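Resiniferatoxin-binding, phosphotriesterase-related protein (Rhodobacter sphaeroides 2.4.1, PDB 3K2G) is probably a zinc-dependent phosphoric ester hydrolase of the phosphotriesterase family, holding two zinc ions in a TIM barrel, and is named for resiniferatoxin binding. Local coordinates at residues 53-61 with 68-79; 109-119 with 160-170. All blocks are in the same frame, centred on the assembly; numbering follows the deposited sequence.

Interaction 1 of 2, residues 53-61 with 68-79; sequences RQYLAEAPI and ELRQDPFVNKHN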
loop_
_atom_site.group_PDB
_atom_site.type_symbol
_atom_site.label_atom_id
_atom_site.label_comp_id
_atom_site.label_asym_id
_atom_site.label_seq_id
_atom_site.Cartn_x
_atom_site.Cartn_y
_atom_site.Cartn_z
ATOM N N ARG B 53 -6.639 -15.785 -36.590
ATOM C CA ARG B 53 -7.787 -15.246 -35.866
ATOM C C ARG B 53 -8.790 -14.596 -36.813
ATOM O O ARG B 53 -9.705 -13.902 -36.375
ATOM C CB ARG B 53 -7.330 -14.220 -34.826
ATOM C CG ARG B 53 -6.524 -14.805 -33.674
ATOM C CD ARG B 53 -6.180 -13.726 -32.663
ATOM N NE ARG B 53 -7.376 -13.127 -32.079
ATOM C CZ ARG B 53 -7.597 -11.818 -32.010
ATOM N NH1 ARG B 53 -6.702 -10.963 -32.493
ATOM N NH2 ARG B 53 -8.708 -11.364 -31.449
ATOM N N GLN B 54 -8.615 -14.831 -38.110
ATOM C CA GLN B 54 -9.499 -14.270 -39.129
ATOM C C GLN B 54 -10.945 -14.719 -38.924
ATOM O O GLN B 54 -11.886 -13.948 -39.121
ATOM C CB GLN B 54 -9.037 -14.711 -40.522
ATOM C CG GLN B 54 -9.327 -13.718 -41.629
ATOM C CD GLN B 54 -8.389 -12.528 -41.587
ATOM O OE1 GLN B 54 -8.319 -11.814 -40.585
ATOM N NE2 GLN B 54 -7.656 -12.310 -42.678
ATOM N N TYR B 55 -11.119 -15.975 -38.529
ATOM C CA TYR B 55 -12.450 -16.524 -38.324
ATOM C C TYR B 55 -13.263 -15.747 -37.282
ATOM O O TYR B 55 -14.483 -15.635 -37.396
ATOM C CB TYR B 55 -12.346 -18.002 -37.926
ATOM C CG TYR B 55 -11.842 -18.250 -36.520
ATOM C CD1 TYR B 55 -12.710 -18.680 -35.518
ATOM C CD2 TYR B 55 -10.503 -18.044 -36.186
ATOM C CE1 TYR B 55 -12.263 -18.901 -34.220
ATOM C CE2 TYR B 55 -10.044 -18.261 -34.884
ATOM C CZ TYR B 55 -10.931 -18.688 -33.907
ATOM O OH TYR B 55 -10.490 -18.896 -32.614
ATOM N N LEU B 56 -12.586 -15.200 -36.279
ATOM C CA LEU B 56 -13.256 -14.446 -35.221
ATOM C C LEU B 56 -13.812 -13.111 -35.707
ATOM O O LEU B 56 -14.765 -12.572 -35.136
ATOM C CB LEU B 56 -12.287 -14.205 -34.064
ATOM C CG LEU B 56 -11.845 -15.464 -33.325
ATOM C CD1 LEU B 56 -10.693 -15.140 -32.393
ATOM C CD2 LEU B 56 -13.029 -16.040 -32.555
ATOM N N ALA B 57 -13.217 -12.582 -36.768
ATOM C CA ALA B 57 -13.650 -11.306 -37.315
ATOM C C ALA B 57 -14.960 -11.405 -38.089
ATOM O O ALA B 57 -15.816 -10.524 -37.997
ATOM C CB ALA B 57 -12.564 -10.735 -38.212
ATOM N N GLU B 58 -15.132 -12.489 -38.832
ATOM C CA GLU B 58 -16.333 -12.643 -39.641
ATOM C C GLU B 58 -17.448 -13.481 -39.017
ATOM O O GLU B 58 -18.622 -13.295 -39.338
ATOM C CB GLU B 58 -15.947 -13.227 -41.005
ATOM C CG GLU B 58 -16.694 -12.608 -42.179
ATOM C CD GLU B 58 -16.429 -11.119 -42.316
ATOM O OE1 GLU B 58 -15.252 -10.741 -42.502
ATOM O OE2 GLU B 58 -17.394 -10.330 -42.237
ATOM N N ALA B 59 -17.083 -14.394 -38.122
ATOM C CA ALA B 59 -18.058 -15.271 -37.479
ATOM C C ALA B 59 -19.092 -14.562 -36.613
ATOM O O ALA B 59 -18.832 -13.501 -36.046
ATOM C CB ALA B 59 -17.333 -16.323 -36.639
ATOM N N PRO B 60 -20.294 -15.147 -36.504
ATOM C CA PRO B 60 -21.350 -14.552 -35.687
ATOM C C PRO B 60 -21.054 -14.912 -34.232
ATOM O O PRO B 60 -20.240 -15.801 -33.969
ATOM C CB PRO B 60 -22.605 -15.236 -36.209
ATOM C CG PRO B 60 -22.110 -16.625 -36.499
ATOM C CD PRO B 60 -20.767 -16.376 -37.168
ATOM N N ILE B 61 -21.693 -14.235 -33.286
ATOM C CA ILE B 61 -21.441 -14.556 -31.889
ATOM C C ILE B 61 -22.112 -15.879 -31.534
ATOM O O ILE B 61 -23.319 -16.041 -31.713
ATOM C CB ILE B 61 -21.973 -13.462 -30.933
ATOM C CG1 ILE B 61 -21.245 -12.139 -31.189
ATOM C CG2 ILE B 61 -21.762 -13.892 -29.488
ATOM C CD1 ILE B 61 -21.851 -10.963 -30.452
ATOM N N GLU B 68 -12.556 -16.348 -26.592
ATOM C CA GLU B 68 -11.715 -15.566 -27.492
ATOM C C GLU B 68 -12.220 -14.125 -27.606
ATOM O O GLU B 68 -11.426 -13.185 -27.594
ATOM C CB GLU B 68 -11.662 -16.205 -28.889
ATOM C CG GLU B 68 -10.754 -17.433 -29.021
ATOM C CD GLU B 68 -9.308 -17.152 -28.640
ATOM O OE1 GLU B 68 -8.749 -16.131 -29.091
ATOM O OE2 GLU B 68 -8.725 -17.959 -27.893
ATOM N N LEU B 69 -13.538 -13.951 -27.710
ATOM C CA LEU B 69 -14.115 -12.613 -27.825
ATOM C C LEU B 69 -13.814 -11.754 -26.606
ATOM O O LEU B 69 -13.508 -10.566 -26.743
ATOM C CB LEU B 69 -15.632 -12.686 -28.035
ATOM C CG LEU B 69 -16.087 -13.267 -29.371
ATOM C CD1 LEU B 69 -17.604 -13.228 -29.442
ATOM C CD2 LEU B 69 -15.477 -12.468 -30.517
ATOM N N ARG B 70 -13.889 -12.348 -25.417
ATOM C CA ARG B 70 -13.609 -11.605 -24.193
ATOM C C ARG B 70 -12.176 -11.047 -24.154
ATOM O O ARG B 70 -11.895 -10.099 -23.417
ATOM C CB ARG B 70 -13.857 -12.486 -22.954
ATOM C CG ARG B 70 -15.332 -12.836 -22.711
ATOM C CD ARG B 70 -15.538 -13.472 -21.337
ATOM N NE ARG B 70 -14.950 -14.807 -21.212
ATOM C CZ ARG B 70 -15.578 -15.942 -21.512
ATOM N NH1 ARG B 70 -16.827 -15.921 -21.960
ATOM N NH2 ARG B 70 -14.959 -17.107 -21.357
ATOM N N GLN B 71 -11.270 -11.623 -24.941
ATOM C CA GLN B 71 -9.884 -11.146 -24.953
ATOM C C GLN B 71 -9.653 -10.072 -26.021
ATOM O O GLN B 71 -8.574 -9.487 -26.095
ATOM C CB GLN B 71 -8.903 -12.301 -25.204
ATOM C CG GLN B 71 -9.176 -13.577 -24.421
ATOM C CD GLN B 71 -9.412 -13.332 -22.947
ATOM O OE1 GLN B 71 -8.641 -12.639 -22.291
ATOM N NE2 GLN B 71 -10.478 -13.913 -22.419
ATOM N N ASP B 72 -10.667 -9.827 -26.844
ATOM C CA ASP B 72 -10.585 -8.839 -27.923
ATOM C C ASP B 72 -11.987 -8.653 -28.531
ATOM O O ASP B 72 -12.265 -9.097 -29.649
ATOM C CB ASP B 72 -9.570 -9.330 -28.974
ATOM C CG ASP B 72 -9.378 -8.350 -30.126
ATOM O OD1 ASP B 72 -9.607 -7.138 -29.938
ATOM O OD2 ASP B 72 -8.978 -8.799 -31.220
ATOM N N PRO B 73 -12.890 -7.989 -27.785
ATOM C CA PRO B 73 -14.280 -7.717 -28.183
ATOM C C PRO B 73 -14.443 -7.083 -29.560
ATOM O O PRO B 73 -15.361 -7.424 -30.301
ATOM C CB PRO B 73 -14.782 -6.785 -27.079
ATOM C CG PRO B 73 -14.012 -7.227 -25.889
ATOM C CD PRO B 73 -12.617 -7.410 -26.458
ATOM N N PHE B 74 -13.551 -6.163 -29.896
ATOM C CA PHE B 74 -13.634 -5.467 -31.173
ATOM C C PHE B 74 -13.159 -6.238 -32.391
ATOM O O PHE B 74 -13.089 -5.682 -33.485
ATOM C CB PHE B 74 -12.880 -4.142 -31.092
ATOM C CG PHE B 74 -13.490 -3.162 -30.135
ATOM C CD1 PHE B 74 -14.861 -2.920 -30.147
ATOM C CD2 PHE B 74 -12.691 -2.449 -29.254
ATOM C CE1 PHE B 74 -15.426 -1.982 -29.288
ATOM C CE2 PHE B 74 -13.247 -1.508 -28.391
ATOM C CZ PHE B 74 -14.616 -1.272 -28.412
ATOM N N VAL B 75 -12.835 -7.514 -32.213
ATOM C CA VAL B 75 -12.382 -8.327 -33.335
ATOM C C VAL B 75 -13.572 -8.818 -34.155
ATOM O O VAL B 75 -13.446 -9.061 -35.355
ATOM C CB VAL B 75 -11.597 -9.575 -32.861
ATOM C CG1 VAL B 75 -12.545 -10.588 -32.250
ATOM C CG2 VAL B 75 -10.853 -10.197 -34.030
ATOM N N ASN B 76 -14.725 -8.943 -33.499
ATOM C CA ASN B 76 -15.949 -9.455 -34.121
ATOM C C ASN B 76 -16.873 -8.374 -34.681
ATOM O O ASN B 76 -17.381 -7.533 -33.939
ATOM C CB ASN B 76 -16.723 -10.295 -33.094
ATOM C CG ASN B 76 -17.717 -11.245 -33.735
ATOM O OD1 ASN B 76 -17.341 -12.299 -34.253
ATOM N ND2 ASN B 76 -18.992 -10.878 -33.706
ATOM N N LYS B 77 -17.109 -8.415 -35.992
ATOM C CA LYS B 77 -17.980 -7.440 -36.646
ATOM C C LYS B 77 -19.430 -7.525 -36.175
ATOM O O LYS B 77 -20.104 -6.507 -36.030
ATOM C CB LYS B 77 -17.937 -7.623 -38.170
ATOM C CG LYS B 77 -16.617 -7.242 -38.814
ATOM C CD LYS B 77 -16.664 -7.450 -40.323
ATOM C CE LYS B 77 -15.348 -7.059 -40.977
ATOM N NZ LYS B 77 -15.388 -7.253 -42.454
ATOM N N HIS B 78 -19.907 -8.741 -35.939
ATOM C CA HIS B 78 -21.283 -8.966 -35.500
ATOM C C HIS B 78 -21.547 -8.413 -34.100
ATOM O O HIS B 78 -22.676 -8.058 -33.759
ATOM C CB HIS B 78 -21.581 -10.470 -35.521
ATOM C CG HIS B 78 -22.940 -10.831 -35.005
ATOM N ND1 HIS B 78 -24.103 -10.325 -35.547
ATOM C CD2 HIS B 78 -23.323 -11.674 -34.018
ATOM C CE1 HIS B 78 -25.143 -10.843 -34.917
ATOM N NE2 HIS B 78 -24.696 -11.665 -33.984
ATOM N N ASN B 79 -20.489 -8.334 -33.304
ATOM C CA ASN B 79 -20.562 -7.871 -31.921
ATOM C C ASN B 79 -20.685 -6.358 -31.741
ATOM O O ASN B 79 -21.414 -5.886 -30.871
ATOM C CB ASN B 79 -19.317 -8.372 -31.178
ATOM C CG ASN B 79 -19.321 -8.023 -29.701
ATOM O OD1 ASN B 79 -20.280 -8.297 -28.985
ATOM N ND2 ASN B 79 -18.228 -7.433 -29.234
HETATM O O HOH W 1 -7.807 -8.425 -33.665
HETATM O O HOH W 2 -9.180 -13.587 -29.243
#

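Interaction 2 of 2, residues 109-119 with 160-170; sequences RGIGRDPVKLR and EALEGTDGTDA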
loop_
_atom_site.group_PDB
_atom_site.type_symbol
_atom_site.label_atom_id
_atom_site.label_comp_id
_atom_site.label_asym_id
_atom_site.label_seq_id
_atom_site.Cartn_x
_atom_site.Cartn_y
_atom_site.Cartn_z
ATOM N N ARG B 109 -24.468 11.672 -31.535
ATOM C CA ARG B 109 -24.181 11.777 -32.963
ATOM C C ARG B 109 -22.889 11.064 -33.322
ATOM O O ARG B 109 -21.839 11.313 -32.723
ATOM C CB ARG B 109 -24.072 13.245 -33.394
ATOM C CG ARG B 109 -25.295 14.090 -33.091
ATOM C CD ARG B 109 -25.220 15.429 -33.804
ATOM N NE ARG B 109 -26.310 16.317 -33.413
ATOM C CZ ARG B 109 -26.844 17.236 -34.209
ATOM N NH1 ARG B 109 -26.394 17.384 -35.449
ATOM N NH2 ARG B 109 -27.825 18.014 -33.764
ATOM N N GLY B 110 -22.972 10.186 -34.317
ATOM C CA GLY B 110 -21.803 9.444 -34.745
ATOM C C GLY B 110 -21.865 7.988 -34.326
ATOM O O GLY B 110 -21.237 7.135 -34.957
ATOM N N ILE B 111 -22.617 7.695 -33.267
ATOM C CA ILE B 111 -22.734 6.320 -32.787
ATOM C C ILE B 111 -24.132 5.700 -32.820
ATOM O O ILE B 111 -24.371 4.685 -32.170
ATOM C CB ILE B 111 -22.149 6.159 -31.356
ATOM C CG1 ILE B 111 -22.768 7.184 -30.402
ATOM C CG2 ILE B 111 -20.633 6.292 -31.406
ATOM C CD1 ILE B 111 -22.279 7.052 -28.958
ATOM N N GLY B 112 -25.055 6.311 -33.561
ATOM C CA GLY B 112 -26.388 5.739 -33.698
ATOM C C GLY B 112 -27.570 6.183 -32.853
ATOM O O GLY B 112 -28.466 5.376 -32.587
ATOM N N ARG B 113 -27.609 7.445 -32.438
ATOM C CA ARG B 113 -28.730 7.914 -31.628
ATOM C C ARG B 113 -30.009 7.878 -32.465
ATOM O O ARG B 113 -30.022 8.349 -33.601
ATOM C CB ARG B 113 -28.470 9.340 -31.130
ATOM C CG ARG B 113 -29.578 9.892 -30.238
ATOM C CD ARG B 113 -29.325 11.342 -29.862
ATOM N NE ARG B 113 -29.232 12.210 -31.034
ATOM C CZ ARG B 113 -29.091 13.533 -30.977
ATOM N NH1 ARG B 113 -29.028 14.146 -29.802
ATOM N NH2 ARG B 113 -29.007 14.244 -32.096
ATOM N N ASP B 114 -31.075 7.316 -31.904
ATOM C CA ASP B 114 -32.347 7.213 -32.612
ATOM C C ASP B 114 -33.548 7.353 -31.675
ATOM O O ASP B 114 -33.949 6.393 -31.018
ATOM C CB ASP B 114 -32.439 5.867 -33.333
ATOM C CG ASP B 114 -33.566 5.825 -34.348
ATOM O OD1 ASP B 114 -34.673 6.321 -34.043
ATOM O OD2 ASP B 114 -33.343 5.284 -35.453
ATOM N N PRO B 115 -34.153 8.551 -31.621
ATOM C CA PRO B 115 -35.311 8.787 -30.753
ATOM C C PRO B 115 -36.530 7.925 -31.077
ATOM O O PRO B 115 -37.341 7.630 -30.200
ATOM C CB PRO B 115 -35.580 10.281 -30.933
ATOM C CG PRO B 115 -35.078 10.559 -32.308
ATOM C CD PRO B 115 -33.794 9.771 -32.361
ATOM N N VAL B 116 -36.662 7.523 -32.335
ATOM C CA VAL B 116 -37.792 6.690 -32.723
ATOM C C VAL B 116 -37.702 5.342 -32.015
ATOM O O VAL B 116 -38.670 4.878 -31.415
ATOM C CB VAL B 116 -37.815 6.450 -34.246
ATOM C CG1 VAL B 116 -39.006 5.587 -34.612
ATOM C CG2 VAL B 116 -37.875 7.784 -34.981
ATOM N N LYS B 117 -36.526 4.726 -32.081
ATOM C CA LYS B 117 -36.293 3.433 -31.451
ATOM C C LYS B 117 -36.470 3.524 -29.940
ATOM O O LYS B 117 -37.144 2.689 -29.335
ATOM C CB LYS B 117 -34.881 2.937 -31.766
ATOM C CG LYS B 117 -34.581 2.710 -33.245
ATOM C CD LYS B 117 -33.197 2.074 -33.398
ATOM C CE LYS B 117 -32.748 1.955 -34.846
ATOM N NZ LYS B 117 -33.572 0.993 -35.630
ATOM N N LEU B 118 -35.862 4.542 -29.334
ATOM C CA LEU B 118 -35.963 4.740 -27.892
ATOM C C LEU B 118 -37.420 4.793 -27.432
ATOM O O LEU B 118 -37.779 4.200 -26.416
ATOM C CB LEU B 118 -35.242 6.032 -27.472
ATOM C CG LEU B 118 -33.720 6.085 -27.641
ATOM C CD1 LEU B 118 -33.173 7.330 -26.959
ATOM C CD2 LEU B 118 -33.090 4.834 -27.035
ATOM N N ARG B 119 -38.259 5.502 -28.182
ATOM C CA ARG B 119 -39.669 5.609 -27.826
ATOM C C ARG B 119 -40.382 4.259 -27.894
ATOM O O ARG B 119 -41.238 3.953 -27.060
ATOM C CB ARG B 119 -40.363 6.633 -28.730
ATOM C CG ARG B 119 -40.124 8.074 -28.288
ATOM C CD ARG B 119 -40.700 9.089 -29.263
ATOM N NE ARG B 119 -40.765 10.421 -28.661
ATOM C CZ ARG B 119 -41.177 11.518 -29.293
ATOM N NH1 ARG B 119 -41.561 11.454 -30.561
ATOM N NH2 ARG B 119 -41.218 12.678 -28.649
ATOM N N GLU B 160 -32.090 20.801 -29.713
ATOM C CA GLU B 160 -32.618 19.482 -29.379
ATOM C C GLU B 160 -33.224 19.467 -27.979
ATOM O O GLU B 160 -34.049 18.617 -27.657
ATOM C CB GLU B 160 -31.510 18.431 -29.482
ATOM C CG GLU B 160 -30.771 18.486 -30.805
ATOM C CD GLU B 160 -29.799 17.341 -30.997
ATOM O OE1 GLU B 160 -29.022 17.039 -30.064
ATOM O OE2 GLU B 160 -29.803 16.753 -32.095
ATOM N N ALA B 161 -32.810 20.417 -27.148
ATOM C CA ALA B 161 -33.331 20.513 -25.792
ATOM C C ALA B 161 -34.646 21.287 -25.766
ATOM O O ALA B 161 -35.505 21.027 -24.931
ATOM C CB ALA B 161 -32.310 21.204 -24.884
ATOM N N LEU B 162 -34.809 22.231 -26.690
ATOM C CA LEU B 162 -36.014 23.055 -26.704
ATOM C C LEU B 162 -37.060 22.726 -27.769
ATOM O O LEU B 162 -38.259 22.880 -27.520
ATOM C CB LEU B 162 -35.615 24.528 -26.834
ATOM C CG LEU B 162 -34.591 25.067 -25.824
ATOM C CD1 LEU B 162 -34.225 26.497 -26.201
ATOM C CD2 LEU B 162 -35.157 25.009 -24.403
ATOM N N GLU B 163 -36.617 22.274 -28.940
ATOM C CA GLU B 163 -37.533 21.960 -30.038
ATOM C C GLU B 163 -37.771 20.477 -30.293
ATOM O O GLU B 163 -38.879 19.972 -30.107
ATOM C CB GLU B 163 -37.022 22.594 -31.326
ATOM C CG GLU B 163 -36.724 24.070 -31.207
ATOM C CD GLU B 163 -36.101 24.626 -32.464
ATOM O OE1 GLU B 163 -36.769 24.586 -33.519
ATOM O OE2 GLU B 163 -34.945 25.094 -32.400
ATOM N N GLY B 164 -36.728 19.791 -30.739
ATOM C CA GLY B 164 -36.844 18.376 -31.032
ATOM C C GLY B 164 -35.537 17.826 -31.551
ATOM O O GLY B 164 -34.578 18.572 -31.731
ATOM N N THR B 165 -35.501 16.524 -31.812
ATOM C CA THR B 165 -34.280 15.888 -32.282
ATOM C C THR B 165 -34.476 14.957 -33.471
ATOM O O THR B 165 -35.466 14.241 -33.557
ATOM C CB THR B 165 -33.635 15.066 -31.155
ATOM O OG1 THR B 165 -33.549 15.865 -29.969
ATOM C CG2 THR B 165 -32.241 14.605 -31.565
ATOM N N ASP B 166 -33.504 14.973 -34.377
ATOM C CA ASP B 166 -33.520 14.125 -35.563
ATOM C C ASP B 166 -34.870 14.076 -36.286
ATOM O O ASP B 166 -35.362 13.002 -36.630
ATOM C CB ASP B 166 -33.087 12.706 -35.179
ATOM C CG ASP B 166 -32.115 12.108 -36.177
ATOM O OD1 ASP B 166 -32.488 11.960 -37.362
ATOM O OD2 ASP B 166 -30.975 11.789 -35.776
ATOM N N GLY B 167 -35.469 15.239 -36.515
ATOM C CA GLY B 167 -36.739 15.278 -37.217
ATOM C C GLY B 167 -37.974 14.990 -36.385
ATOM O O GLY B 167 -39.090 15.064 -36.897
ATOM N N THR B 168 -37.785 14.665 -35.109
ATOM C CA THR B 168 -38.902 14.376 -34.216
ATOM C C THR B 168 -39.061 15.498 -33.190
ATOM O O THR B 168 -38.262 16.438 -33.164
ATOM C CB THR B 168 -38.683 13.057 -33.446
ATOM O OG1 THR B 168 -39.905 12.672 -32.802
ATOM C CG2 THR B 168 -37.617 13.236 -32.378
ATOM N N ASP B 169 -40.088 15.397 -32.348
ATOM C CA ASP B 169 -40.319 16.406 -31.317
ATOM C C ASP B 169 -39.801 15.909 -29.971
ATOM O O ASP B 169 -40.086 16.488 -28.921
ATOM C CB ASP B 169 -41.810 16.760 -31.219
ATOM C CG ASP B 169 -42.667 15.590 -30.782
ATOM O OD1 ASP B 169 -42.245 14.432 -30.969
ATOM O OD2 ASP B 169 -43.777 15.833 -30.262
ATOM N N ALA B 170 -39.038 14.822 -30.012
ATOM C CA ALA B 170 -38.456 14.271 -28.798
ATOM C C ALA B 170 -37.305 15.199 -28.430
ATOM O O ALA B 170 -36.494 15.559 -29.282
ATOM C CB ALA B 170 -37.944 12.860 -29.047
HETATM O O HOH W 3 -26.314 16.739 -30.749
#

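Interaction 1 of 2, residues 53-61 with 68-79
R53, just before helix 54-58, pairs with D72, just after helix 66-70, at one charged edge of a contact between these short helices and the turns beside them. All of it lies in the long excursion between strands 39-40 and 81-82 of this TIM-barrel protein.

Of the ionic links, the salt bridge from R53 NH2 to D72 OD2 is short and nearly straight (2.6 Å, 173°). The oxygen lies in the guanidinium plane and accepts on its anti lone pair, the carboxylate being turned 46° from that plane. A bend at chi3 (61°) in the R53 chain brings its flat end round to D72. One water bridges R53 NH1 and D72 OD2; another, weakly held by R53 NH2, donates to both E68 O and E68 OE1. E50 is a second acidic partner of R53, while E68 OE2 turns to K324 and H325 of the second subunit. At the solvent side a weak salt bridge joins K77 NZ to E58 OE1 (3.5 Å), and K77 also makes a cation-pi contact with W45.

Backbone contacts fasten the middle. K77 N donates to A57 O at 3.2 Å, and a CA-H...O contact runs from A57 CA to V75 O (3.0 Å), the same oxygen that accepts from W45. Hydrogen bonds also fix the N79 carboxamide: ND2 donates to P73 O, and M309 N donates to OD1.

Apolar packing fills in around these bonds. L56 reaches across E68 at about a right angle, CD1 lying 3.8 Å from E68 CB, and its CB meets V75 CG1. Farther along, I61 lies among L69, H78 and N79, its CD1 tip 3.7 Å from N79 CA.

Interaction 2 of 2, residues 109-119 with 160-170
E160 OE2 is gripped by two arginines: R113 NH2 at 2.6 Å, on the syn side but tilted out of the carboxylate plane, and R109 NH2 at 2.9 Å, a weak bond. R113 takes the carboxylate end-on: E160 OE1 lies in the guanidinium plane, yet R113 NH1 reaches it from above the carboxylate plane (2.9 Å), the two flat groups being turned 53° apart. G132 O is a further acceptor for R113 NH1, and a water links R109 NE to E160 OE1. T165 CG2 covers one face of the R113 guanidinium, 3.3 Å above its plane; R113 NE, buried here, has no partner.

P115, opening helix 115-125, packs its CB against A170 CB (4.0 Å) and its CG against D166 CB. One turn on, R119 runs extended to D169, where NH1 and NH2 share OD1 at 3.1 Å each. The carboxylate stands almost perpendicular to the guanidinium (82°), A170 CB lies over one guanidinium face, and V19 O takes R119 NE.

The salt-bridge network of R109, R113 and E160 thus ties the loop after strand 102-105, whose I111 lines the pocket of the bound dithiol, to the end of helix 150-162 in the TIM barrel.

From the N terminus the chain first makes interaction 1, which closes a short loop of six residues, 62-67, within the excursion that precedes strand 81-82. It is complete before interaction 2 begins, so the two stand in series and neither nest nor cross. Interaction 2 spans a much longer loop of 40 residues that takes in the rest of helix 115-125, strand 128-131 and helix 150-162 up to its last turn. The centres of interactions 1 and 2 lie about 31 Å apart, and the two do not touch. The first joins the two short helices of a peripheral part of the fold that meets the second subunit, the second a flank of the barrel; both carry a residue, F74 and I111, that touches the bound dithiol.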